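Local coordinates for GTPase activator-like protein (Chaetomium thermophilum, PDB 6SSH), which probably acts as a GTPase activator, this fragment being its Rap/Ran-GAP (TSC2 GAP) domain, at residues Leu21-Gly26 with Thr79-Thr84; His16-Ile20 with Asp118-Ser122; Val5-Lys11 with Val104-Asp110; Phe48-Leu53 with Ile74-Val78. One frame throughout, in Å; residues are numbered along the deposited sequence.

Interaction 1: residues Leu21-Gly26 with Thr79-Thr84; sequences LANTMG and TTQMPT. With EDO (1,2-ethanediol), chain E; EDO (1,2-ethanediol), chain B.
Thr84 makes the one direct hydrogen bond of this contact, its OG1 donating to Ala22 O at 2.7 Å. The hydroxyl sits above the carbonyl plane, 47° out of it, rather than on a lone pair. A weak contact follows: Thr80 CA points its hydrogen almost straight at Asn23 O (3.6 Å, 165° at the hydrogen). Separately, Thr24 O and Thr80 O are two acceptors brought within 3.2 Å with no bond.

Methyl groups do the rest. With OG1 beside the backbone N (chi1 -63°), Thr84 CG2 is left facing Ala22 CB at 4.0 Å, while Thr24 CG2 rests 3.3 Å from Thr84 OG1. Thr80 CG2 packs on the backbone of Met25, and Leu21 CD2 meets Thr79 CG2 at 3.8 Å. The Gln81 amide holds an ethanediol, probably from the crystallisation liquor, through OE1 and NE2, and NE2 also bonds Tyr63 O.

Residues 79-81 form a 3-10 turn, Met82 N bonding Thr79 O, that follows strand 73-78. It and the loop after helix 17-21 are drawn together by Lys95 of helix 93-99, whose NZ bonds Leu21 O, Thr79 O, Met82 O and Thr84 OG1. Tyr30 of helix 28-37 bonds Thr80 OG1, and strand 2-10 runs alongside Thr79.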
# COMPACT_ATOMS: atom_id res chain seq x y z
N LEU A 21 -9.95 5.08 4.71
CA LEU A 21 -8.79 5.75 5.29
C LEU A 21 -8.91 5.76 6.80
O LEU A 21 -7.88 5.79 7.46
CB LEU A 21 -8.71 7.18 4.74
CG LEU A 21 -8.33 7.31 3.25
CD1 LEU A 21 -8.40 8.78 2.83
CD2 LEU A 21 -6.96 6.73 2.94
N ALA A 22 -10.09 5.76 7.34
CA ALA A 22 -10.27 5.78 8.79
C ALA A 22 -9.73 4.52 9.47
O ALA A 22 -9.52 4.52 10.69
CB ALA A 22 -11.71 6.01 9.15
N ASN A 23 -9.58 3.41 8.75
CA ASN A 23 -9.15 2.18 9.38
C ASN A 23 -7.80 2.34 10.08
O ASN A 23 -6.91 3.01 9.56
CB ASN A 23 -9.02 1.05 8.35
CG ASN A 23 -10.32 0.72 7.68
OD1 ASN A 23 -11.40 0.86 8.23
ND2 ASN A 23 -10.24 0.18 6.47
N THR A 24 -7.70 1.72 11.27
CA THR A 24 -6.45 1.76 12.02
C THR A 24 -5.85 0.40 12.31
O THR A 24 -4.90 0.27 13.06
CB THR A 24 -6.57 2.45 13.33
OG1 THR A 24 -7.59 1.79 14.03
CG2 THR A 24 -6.90 3.97 13.12
N MET A 25 -6.36 -0.62 11.63
CA MET A 25 -5.76 -1.95 11.67
C MET A 25 -6.39 -2.74 10.55
O MET A 25 -7.41 -2.38 9.98
CB MET A 25 -6.02 -2.57 13.02
CG MET A 25 -7.41 -2.86 13.21
SD MET A 25 -7.76 -3.68 14.81
CE MET A 25 -6.36 -4.80 14.95
N GLY A 26 -5.73 -3.84 10.23
CA GLY A 26 -6.19 -4.80 9.25
C GLY A 26 -6.28 -6.21 9.83
O GLY A 26 -6.29 -6.43 11.04
N THR A 79 -1.81 3.45 5.63
CA THR A 79 -2.90 4.24 6.22
C THR A 79 -3.30 3.69 7.57
O THR A 79 -3.64 4.47 8.44
CB THR A 79 -4.06 4.43 5.24
OG1 THR A 79 -4.55 3.15 4.83
CG2 THR A 79 -3.61 5.25 4.05
N THR A 80 -3.24 2.38 7.82
CA THR A 80 -3.59 1.82 9.11
C THR A 80 -2.54 2.19 10.20
O THR A 80 -2.85 2.07 11.39
CB THR A 80 -3.79 0.32 9.10
OG1 THR A 80 -2.59 -0.31 8.59
CG2 THR A 80 -5.00 -0.10 8.24
N GLN A 81 -1.33 2.62 9.80
CA GLN A 81 -0.31 3.10 10.78
C GLN A 81 -0.58 4.54 11.22
O GLN A 81 0.09 5.04 12.14
CB GLN A 81 1.11 2.99 10.18
CG GLN A 81 1.62 1.58 10.02
CD GLN A 81 1.83 0.81 11.30
OE1 GLN A 81 1.39 -0.28 11.47
NE2 GLN A 81 2.53 1.42 12.26
N MET A 82 -1.43 5.24 10.49
CA MET A 82 -1.67 6.67 10.70
C MET A 82 -2.85 6.85 11.62
O MET A 82 -3.85 6.15 11.49
CB MET A 82 -1.93 7.36 9.37
CG MET A 82 -0.79 7.20 8.36
SD MET A 82 -1.31 7.81 6.76
CE MET A 82 0.10 7.27 5.71
N PRO A 83 -2.78 7.80 12.57
CA PRO A 83 -3.89 7.98 13.51
C PRO A 83 -5.15 8.50 12.81
O PRO A 83 -5.09 9.25 11.86
CB PRO A 83 -3.36 9.02 14.52
CG PRO A 83 -2.21 9.61 13.89
CD PRO A 83 -1.66 8.75 12.81
N THR A 84 -6.27 8.03 13.36
CA THR A 84 -7.58 8.52 12.94
C THR A 84 -8.19 9.32 14.07
O THR A 84 -8.26 8.84 15.22
CB THR A 84 -8.49 7.34 12.63
OG1 THR A 84 -7.95 6.60 11.51
CG2 THR A 84 -9.88 7.73 12.30
C1 EDO E . 2.43 -2.23 14.44
O1 EDO E . 2.18 -2.25 13.00
C2 EDO E . 3.35 -1.13 15.01
O2 EDO E . 2.86 0.21 14.80
C1 EDO B . 0.63 4.39 15.56
O1 EDO B . 1.31 5.49 16.22
C2 EDO B . 1.60 3.51 14.79
O2 EDO B . 2.22 4.21 13.73

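Interaction 2: residues His16-Ile20 with Asp118-Ser122; sequences HETEI and DTFPS. With EDO (1,2-ethanediol), chain D.
Thr119 O is approached from two directions: a water donates to it at 2.7 Å, and Glu17 CB presses on it at 3.3 Å. The same water accepts from Glu17 N at 2.9 Å, so it bridges the first turn of helix 17-21 to the 118-122 loop. The helix start is capped by a capping box of His16 and Glu19, in which His16 ND1 accepts from Thr18 N, somewhat out of the imidazole plane, while His16 N donates to Glu19 OE2 on the anti lone pair.

Glu17 carries the polar side. With CG roughly anti to the backbone nitrogen (chi1 158°) and the chain extended beyond it, the carboxylate reaches across the loop backbone. OE2 comes 3.4 Å from Phe120 CA, near the edge of the ring, and OE1 lies 3.6 Å from Pro121 CD. These are packing contacts; the charge of OE2 is met by a salt bridge to Lys96, which also bonds Pro121 O and thus ties both partners to one amine.

On the apolar side Thr119 CG2 is centred over one face of its neighbour's ring, 3.7 Å above the Phe120 plane, and touches Ile20 CD1 at 3.8 Å. Ile20 CG2 instead approaches that ring at its edge, 3.9 Å from Phe120 CE1. An ethanediol, probably from the crystallisation liquor, donates to Thr119 OG1, which also bonds Arg116 O.

Helix 17-21 and this loop meet over strand 2-10, where Ile20 rests on Ile8 and Ile10 and Phe120 on Ile8, with Lys96 of helix 93-99 beside them.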
# COMPACT_ATOMS: atom_id res chain seq x y z
N HIS A 16 -15.97 3.25 0.05
CA HIS A 16 -15.68 4.68 -0.15
C HIS A 16 -14.39 5.07 0.52
O HIS A 16 -14.06 4.57 1.59
CB HIS A 16 -16.82 5.55 0.42
CG HIS A 16 -16.73 7.01 0.09
ND1 HIS A 16 -15.98 7.91 0.83
CD2 HIS A 16 -17.36 7.74 -0.86
CE1 HIS A 16 -16.12 9.12 0.31
NE2 HIS A 16 -16.96 9.05 -0.71
N GLU A 17 -13.65 5.98 -0.11
CA GLU A 17 -12.35 6.40 0.39
C GLU A 17 -12.36 6.80 1.86
O GLU A 17 -11.44 6.42 2.58
CB GLU A 17 -11.92 7.59 -0.45
CG GLU A 17 -10.92 8.56 0.05
CD GLU A 17 -10.61 9.50 -1.14
OE1 GLU A 17 -11.47 10.29 -1.62
OE2 GLU A 17 -9.57 9.27 -1.64
N THR A 18 -13.30 7.62 2.30
CA THR A 18 -13.21 8.22 3.62
C THR A 18 -13.26 7.14 4.70
O THR A 18 -12.45 7.11 5.61
CB THR A 18 -14.29 9.31 3.77
OG1 THR A 18 -14.21 10.18 2.63
CG2 THR A 18 -14.08 10.12 5.02
N GLU A 19 -14.21 6.22 4.58
CA GLU A 19 -14.29 5.16 5.57
C GLU A 19 -13.08 4.21 5.56
O GLU A 19 -12.63 3.66 6.60
CB GLU A 19 -15.61 4.40 5.42
CG GLU A 19 -15.67 3.59 4.12
CD GLU A 19 -17.03 2.94 3.85
OE1 GLU A 19 -17.84 2.83 4.81
OE2 GLU A 19 -17.23 2.54 2.67
N ILE A 20 -12.54 3.98 4.37
CA ILE A 20 -11.35 3.13 4.26
C ILE A 20 -10.12 3.77 4.93
O ILE A 20 -9.38 3.15 5.68
CB ILE A 20 -11.06 2.85 2.74
CG1 ILE A 20 -12.15 1.94 2.12
CG2 ILE A 20 -9.67 2.24 2.53
CD1 ILE A 20 -12.13 1.96 0.61
N ASP A 118 -11.62 3.94 -9.25
CA ASP A 118 -11.86 5.31 -8.87
C ASP A 118 -12.12 5.49 -7.37
O ASP A 118 -12.59 6.54 -6.94
CB ASP A 118 -13.01 5.91 -9.70
CG ASP A 118 -14.33 5.24 -9.45
OD1 ASP A 118 -14.38 4.20 -8.78
OD2 ASP A 118 -15.35 5.75 -9.95
N THR A 119 -11.75 4.47 -6.57
CA THR A 119 -11.96 4.51 -5.11
C THR A 119 -11.28 5.66 -4.42
O THR A 119 -11.84 6.19 -3.46
CB THR A 119 -11.59 3.17 -4.45
OG1 THR A 119 -12.39 2.14 -5.02
CG2 THR A 119 -11.87 3.20 -2.94
N PHE A 120 -10.09 6.09 -4.89
CA PHE A 120 -9.29 7.06 -4.18
C PHE A 120 -8.91 8.15 -5.18
O PHE A 120 -7.76 8.23 -5.66
CB PHE A 120 -7.99 6.41 -3.65
CG PHE A 120 -8.21 5.20 -2.80
CD1 PHE A 120 -8.72 5.31 -1.49
CD2 PHE A 120 -7.87 3.97 -3.24
CE1 PHE A 120 -8.88 4.15 -0.74
CE2 PHE A 120 -8.03 2.83 -2.49
CZ PHE A 120 -8.56 2.93 -1.25
N PRO A 121 -9.86 8.99 -5.55
CA PRO A 121 -9.62 9.92 -6.65
C PRO A 121 -8.39 10.82 -6.46
O PRO A 121 -8.17 11.47 -5.47
CB PRO A 121 -10.93 10.75 -6.74
CG PRO A 121 -11.72 10.40 -5.53
CD PRO A 121 -11.21 9.11 -4.96
N SER A 122 -7.54 10.78 -7.48
CA SER A 122 -6.35 11.58 -7.50
C SER A 122 -5.82 11.51 -8.90
O SER A 122 -5.65 10.40 -9.44
CB SER A 122 -5.26 11.04 -6.59
OG SER A 122 -4.11 11.84 -6.81
C1 EDO D . -14.16 -1.92 -2.78
O1 EDO D . -15.53 -1.86 -2.39
C2 EDO D . -13.74 -0.49 -3.02
O2 EDO D . -13.05 -0.40 -4.24
O HOH W 1 -14.48 6.54 -2.86

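Interaction 3: residues Val5-Lys11 with Val104-Asp110; sequences VGVIYIK and VNIVWND
Tyr9 and Trp108 are paired on two parallel strands in the middle of the sheet, and the tyrosine reaches along its neighbour to Asp110. From CB the side chain sets out with CG anti to the backbone nitrogen (chi1 -178°). Its ring then passes the indole: CD1 is 3.6 Å and CE1 3.5 Å from Trp108 CD1. The planes are nearly parallel (29°) but slid apart, so there is little stacking overlap. CZ comes 3.8 Å from Asp110 CB, and at the tip OH donates to Asp110 OD2 at 2.7 Å on the anti lone pair, with the carboxylate almost perpendicular to the phenol ring.

Six backbone hydrogen bonds join the strands, from Gly6 N to Val104 O through to Asp110 N to Ile10 O, in which Gly6, Ile8 and Ile10 each bond residues 104-110 through both N and O. On the face away from Tyr9, Asn105 OD1 lies 3.1 Å from Gly6 CA, filling the place beside the glycine that a side chain would take. There too Ile10 CD1 is wedged tightly against Val107 CG1, at 3.5 Å.

Trp108 NE1 makes a weak bond to Asp110 OD1, so each carboxylate oxygen has an aromatic donor. A largely apolar pair of strands thus ends in a polar cluster, which probably holds the carboxylate's orientation where strand 104-109 gives way to loop.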
# COMPACT_ATOMS: atom_id res chain seq x y z
N VAL A 5 5.43 4.57 -1.47
CA VAL A 5 4.38 3.72 -1.93
C VAL A 5 3.30 3.59 -0.86
O VAL A 5 3.60 3.25 0.28
CB VAL A 5 4.95 2.34 -2.30
CG1 VAL A 5 3.86 1.38 -2.69
CG2 VAL A 5 6.00 2.40 -3.44
N GLY A 6 2.05 3.83 -1.21
CA GLY A 6 0.99 3.69 -0.25
C GLY A 6 0.61 2.26 0.04
O GLY A 6 0.86 1.35 -0.83
N VAL A 7 0.04 1.97 1.18
CA VAL A 7 -0.49 0.67 1.51
C VAL A 7 -1.79 0.92 2.22
O VAL A 7 -1.82 1.57 3.29
CB VAL A 7 0.40 -0.19 2.42
CG1 VAL A 7 -0.23 -1.55 2.62
CG2 VAL A 7 1.82 -0.29 1.85
N ILE A 8 -2.87 0.44 1.64
CA ILE A 8 -4.23 0.76 2.08
C ILE A 8 -5.05 -0.48 2.35
O ILE A 8 -5.26 -1.28 1.41
CB ILE A 8 -4.98 1.57 1.03
CG1 ILE A 8 -4.19 2.82 0.60
CG2 ILE A 8 -6.36 1.97 1.55
CD1 ILE A 8 -4.67 3.46 -0.71
N TYR A 9 -5.51 -0.71 3.57
CA TYR A 9 -6.37 -1.84 3.93
C TYR A 9 -7.83 -1.47 3.78
O TYR A 9 -8.28 -0.46 4.35
CB TYR A 9 -6.12 -2.25 5.40
CG TYR A 9 -6.96 -3.44 5.80
CD1 TYR A 9 -6.60 -4.73 5.42
CD2 TYR A 9 -8.13 -3.31 6.51
CE1 TYR A 9 -7.37 -5.81 5.74
CE2 TYR A 9 -8.92 -4.39 6.84
CZ TYR A 9 -8.56 -5.67 6.46
OH TYR A 9 -9.36 -6.72 6.80
N ILE A 10 -8.56 -2.29 3.03
CA ILE A 10 -10.01 -2.15 2.86
C ILE A 10 -10.73 -3.25 3.64
O ILE A 10 -10.49 -4.43 3.37
CB ILE A 10 -10.44 -2.16 1.40
CG1 ILE A 10 -9.61 -1.19 0.57
CG2 ILE A 10 -11.92 -1.89 1.34
CD1 ILE A 10 -10.00 -1.14 -0.89
N LYS A 11 -11.56 -2.87 4.60
CA LYS A 11 -12.27 -3.80 5.46
C LYS A 11 -13.53 -4.31 4.76
O LYS A 11 -14.09 -3.65 3.89
CB LYS A 11 -12.61 -3.10 6.80
CG LYS A 11 -13.12 -3.98 7.92
CD LYS A 11 -13.27 -3.17 9.25
CE LYS A 11 -13.82 -1.76 9.04
NZ LYS A 11 -14.54 -1.24 10.26
N VAL A 104 2.08 5.09 -6.94
CA VAL A 104 1.82 3.67 -6.74
C VAL A 104 1.25 3.44 -5.35
O VAL A 104 1.82 3.94 -4.38
CB VAL A 104 3.13 2.86 -6.89
CG1 VAL A 104 2.86 1.40 -6.74
CG2 VAL A 104 3.77 3.19 -8.26
N ASN A 105 0.16 2.66 -5.27
CA ASN A 105 -0.46 2.25 -4.03
C ASN A 105 -0.76 0.78 -4.04
O ASN A 105 -1.29 0.28 -5.04
CB ASN A 105 -1.76 3.07 -3.75
CG ASN A 105 -1.48 4.48 -3.36
OD1 ASN A 105 -1.07 4.74 -2.24
ND2 ASN A 105 -1.66 5.38 -4.24
N ILE A 106 -0.46 0.13 -2.97
CA ILE A 106 -0.80 -1.26 -2.69
C ILE A 106 -2.12 -1.27 -1.96
O ILE A 106 -2.28 -0.51 -0.95
CB ILE A 106 0.29 -1.93 -1.86
CG1 ILE A 106 1.60 -1.93 -2.64
CG2 ILE A 106 -0.13 -3.34 -1.41
CD1 ILE A 106 2.82 -2.19 -1.77
N VAL A 107 -3.09 -2.07 -2.38
CA VAL A 107 -4.40 -2.15 -1.78
C VAL A 107 -4.65 -3.55 -1.27
O VAL A 107 -4.56 -4.51 -2.07
CB VAL A 107 -5.48 -1.79 -2.81
CG1 VAL A 107 -6.89 -1.91 -2.22
CG2 VAL A 107 -5.29 -0.37 -3.31
N TRP A 108 -4.88 -3.75 -0.00
CA TRP A 108 -5.26 -5.05 0.56
C TRP A 108 -6.78 -5.06 0.60
O TRP A 108 -7.40 -4.42 1.46
CB TRP A 108 -4.62 -5.27 1.92
CG TRP A 108 -4.89 -6.68 2.41
CD1 TRP A 108 -6.07 -7.21 2.80
CD2 TRP A 108 -3.91 -7.75 2.48
NE1 TRP A 108 -5.91 -8.56 3.14
CE2 TRP A 108 -4.58 -8.88 2.97
CE3 TRP A 108 -2.56 -7.82 2.24
CZ2 TRP A 108 -3.92 -10.11 3.18
CZ3 TRP A 108 -1.89 -9.03 2.45
CH2 TRP A 108 -2.59 -10.16 2.91
N ASN A 109 -7.39 -5.69 -0.39
CA ASN A 109 -8.83 -5.64 -0.57
C ASN A 109 -9.54 -6.76 0.18
O ASN A 109 -9.77 -7.85 -0.37
CB ASN A 109 -9.17 -5.67 -2.04
CG ASN A 109 -10.68 -5.60 -2.26
OD1 ASN A 109 -11.41 -5.11 -1.41
ND2 ASN A 109 -11.13 -6.11 -3.41
N ASP A 110 -9.90 -6.52 1.42
CA ASP A 110 -10.75 -7.41 2.18
C ASP A 110 -12.22 -7.01 2.10
O ASP A 110 -13.03 -7.50 2.89
CB ASP A 110 -10.33 -7.47 3.64
CG ASP A 110 -9.45 -8.66 3.96
OD1 ASP A 110 -9.19 -9.48 3.06
OD2 ASP A 110 -8.97 -8.74 5.10

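Interaction 4: residues Phe48-Leu53 with Ile74-Val78; sequences FNTQGL and IVFHV
Val75 and His77, on strand 73-78, pack against a type I' beta turn that runs from Thr50 to Leu53, entered through an Asx turn in which Asn49 OD1 accepts from Gln51 N. The turn lies in the loop between strands 39-42 and 63-68 of the same mixed sheet. Gly52 occupies a turn position with positive phi, at backbone angles where a CB would jam against the preceding carbonyl.

The dense part lies around the two strand side chains. Val75 divides its methyls: CG1 sits 3.8 Å from Leu53 CD1 and near Thr50 O, while CG2 comes to 3.4 Å from Asn49 O and meets Gln51 CG at 3.8 Å. Leu53 lies alongside Val75, running the other way, and its CG goes on to touch His77 CD2 at 3.7 Å. The imidazole swings out with CG anti to its carbonyl carbon (chi1 -64°), bringing NE2 to Gln51 O at 2.9 Å. This bond is bent, 136° at the hydrogen, and NE2 stands 35° out of the carbonyl plane. With ND1 hydrogen-bonded to Asp102 OD2, both ring nitrogens are held, which fixes the ring's rotation.

On the looser side Phe48 reaches Val75 CG2 with only its ring edge, through CE1 at 4.4 Å, and the Asn49 side chain makes no close approach although its carbonyl does. A bend at chi2 turns the Gln51 amide back from the strand. The turn stays closed by its backbone bond, Leu53 N to Thr50 O, and by Thr50 OG1 donating to Leu53 O at 2.7 Å, in the carbonyl plane on a lone pair.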
# COMPACT_ATOMS: atom_id res chain seq x y z
N PHE A 48 16.51 9.56 8.25
CA PHE A 48 16.44 9.22 6.85
C PHE A 48 15.30 10.05 6.23
O PHE A 48 14.52 10.70 6.96
CB PHE A 48 16.17 7.71 6.66
CG PHE A 48 14.89 7.21 7.31
CD1 PHE A 48 13.74 7.14 6.58
CD2 PHE A 48 14.84 6.83 8.65
CE1 PHE A 48 12.55 6.72 7.15
CE2 PHE A 48 13.66 6.42 9.23
CZ PHE A 48 12.53 6.34 8.48
N ASN A 49 15.15 9.98 4.90
CA ASN A 49 14.09 10.68 4.19
C ASN A 49 12.77 9.94 4.41
O ASN A 49 12.59 8.84 3.91
CB ASN A 49 14.43 10.70 2.70
CG ASN A 49 13.44 11.53 1.87
OD1 ASN A 49 12.32 11.78 2.27
ND2 ASN A 49 13.84 11.88 0.65
N THR A 50 11.86 10.54 5.18
CA THR A 50 10.58 9.91 5.51
C THR A 50 9.48 10.17 4.48
O THR A 50 8.35 9.75 4.69
CB THR A 50 10.07 10.34 6.85
OG1 THR A 50 9.85 11.75 6.80
CG2 THR A 50 11.11 10.01 7.98
N GLN A 51 9.86 10.71 3.34
CA GLN A 51 8.93 10.87 2.24
C GLN A 51 7.63 11.48 2.67
O GLN A 51 6.53 11.08 2.26
CB GLN A 51 8.74 9.54 1.51
CG GLN A 51 10.00 8.98 0.90
CD GLN A 51 10.45 9.72 -0.32
OE1 GLN A 51 9.80 10.63 -0.80
NE2 GLN A 51 11.61 9.33 -0.84
N GLY A 52 7.75 12.55 3.43
CA GLY A 52 6.59 13.33 3.83
C GLY A 52 5.97 12.97 5.17
O GLY A 52 5.11 13.67 5.70
N LEU A 53 6.31 11.82 5.73
CA LEU A 53 5.77 11.41 7.04
C LEU A 53 6.39 12.25 8.14
O LEU A 53 7.60 12.45 8.16
CB LEU A 53 6.03 9.91 7.29
CG LEU A 53 5.34 8.93 6.35
CD1 LEU A 53 5.88 7.55 6.60
CD2 LEU A 53 3.85 8.97 6.55
N ILE A 74 12.58 2.38 -0.10
CA ILE A 74 11.14 2.62 -0.22
C ILE A 74 10.63 2.93 1.16
O ILE A 74 10.83 2.17 2.09
CB ILE A 74 10.34 1.38 -0.73
CG1 ILE A 74 10.96 0.83 -1.97
CG2 ILE A 74 8.87 1.73 -0.90
CD1 ILE A 74 10.32 -0.56 -2.36
N VAL A 75 9.88 4.03 1.30
CA VAL A 75 9.10 4.34 2.49
C VAL A 75 7.66 4.03 2.14
O VAL A 75 7.13 4.58 1.14
CB VAL A 75 9.24 5.79 2.91
CG1 VAL A 75 8.34 6.09 4.11
CG2 VAL A 75 10.68 6.10 3.27
N PHE A 76 7.03 3.16 2.93
CA PHE A 76 5.60 2.87 2.72
C PHE A 76 4.77 3.86 3.53
O PHE A 76 5.15 4.29 4.65
CB PHE A 76 5.28 1.43 3.11
CG PHE A 76 5.96 0.43 2.19
CD1 PHE A 76 7.14 -0.17 2.58
CD2 PHE A 76 5.47 0.20 0.90
CE1 PHE A 76 7.80 -1.06 1.71
CE2 PHE A 76 6.11 -0.69 0.06
CZ PHE A 76 7.28 -1.29 0.48
N HIS A 77 3.65 4.25 2.93
CA HIS A 77 2.67 5.14 3.56
C HIS A 77 1.49 4.29 3.90
O HIS A 77 0.63 4.04 3.05
CB HIS A 77 2.26 6.28 2.67
CG HIS A 77 3.34 7.23 2.31
ND1 HIS A 77 3.30 7.97 1.15
CD2 HIS A 77 4.41 7.68 3.02
CE1 HIS A 77 4.33 8.82 1.15
NE2 HIS A 77 5.02 8.66 2.28
N VAL A 78 1.44 3.76 5.10
CA VAL A 78 0.51 2.70 5.50
C VAL A 78 -0.66 3.37 6.24
O VAL A 78 -0.49 3.83 7.36
CB VAL A 78 1.16 1.66 6.38
CG1 VAL A 78 0.19 0.54 6.66
CG2 VAL A 78 2.46 1.11 5.68

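Overall arrangement
Strand 2-10 touches a segment of each other interaction. In interaction 3 it pairs with strand 104-109; on its other edge Val5 O accepts from His77 N at 2.8 Å, linking it to interaction 4. Interaction 1 continues that edge, with Thr79 N bonding Val7 O and Asn23 ND2 bonding Tyr9 O, each at 3.0 Å. Interaction 2 packs on the strand's isoleucine face, where Ile20 CG2 meets Ile8 CG2 at 3.5 Å. Interactions 1 and 2 adjoin through residues 20 and 21, and Met82 CE of interaction 1 touches Leu53 CD2 of interaction 4 at 4.2 Å. Interactions 2 and 4 stay apart, with nearest atoms about 9 Å from each other. The ethanediols lie beside interactions 1 and 2.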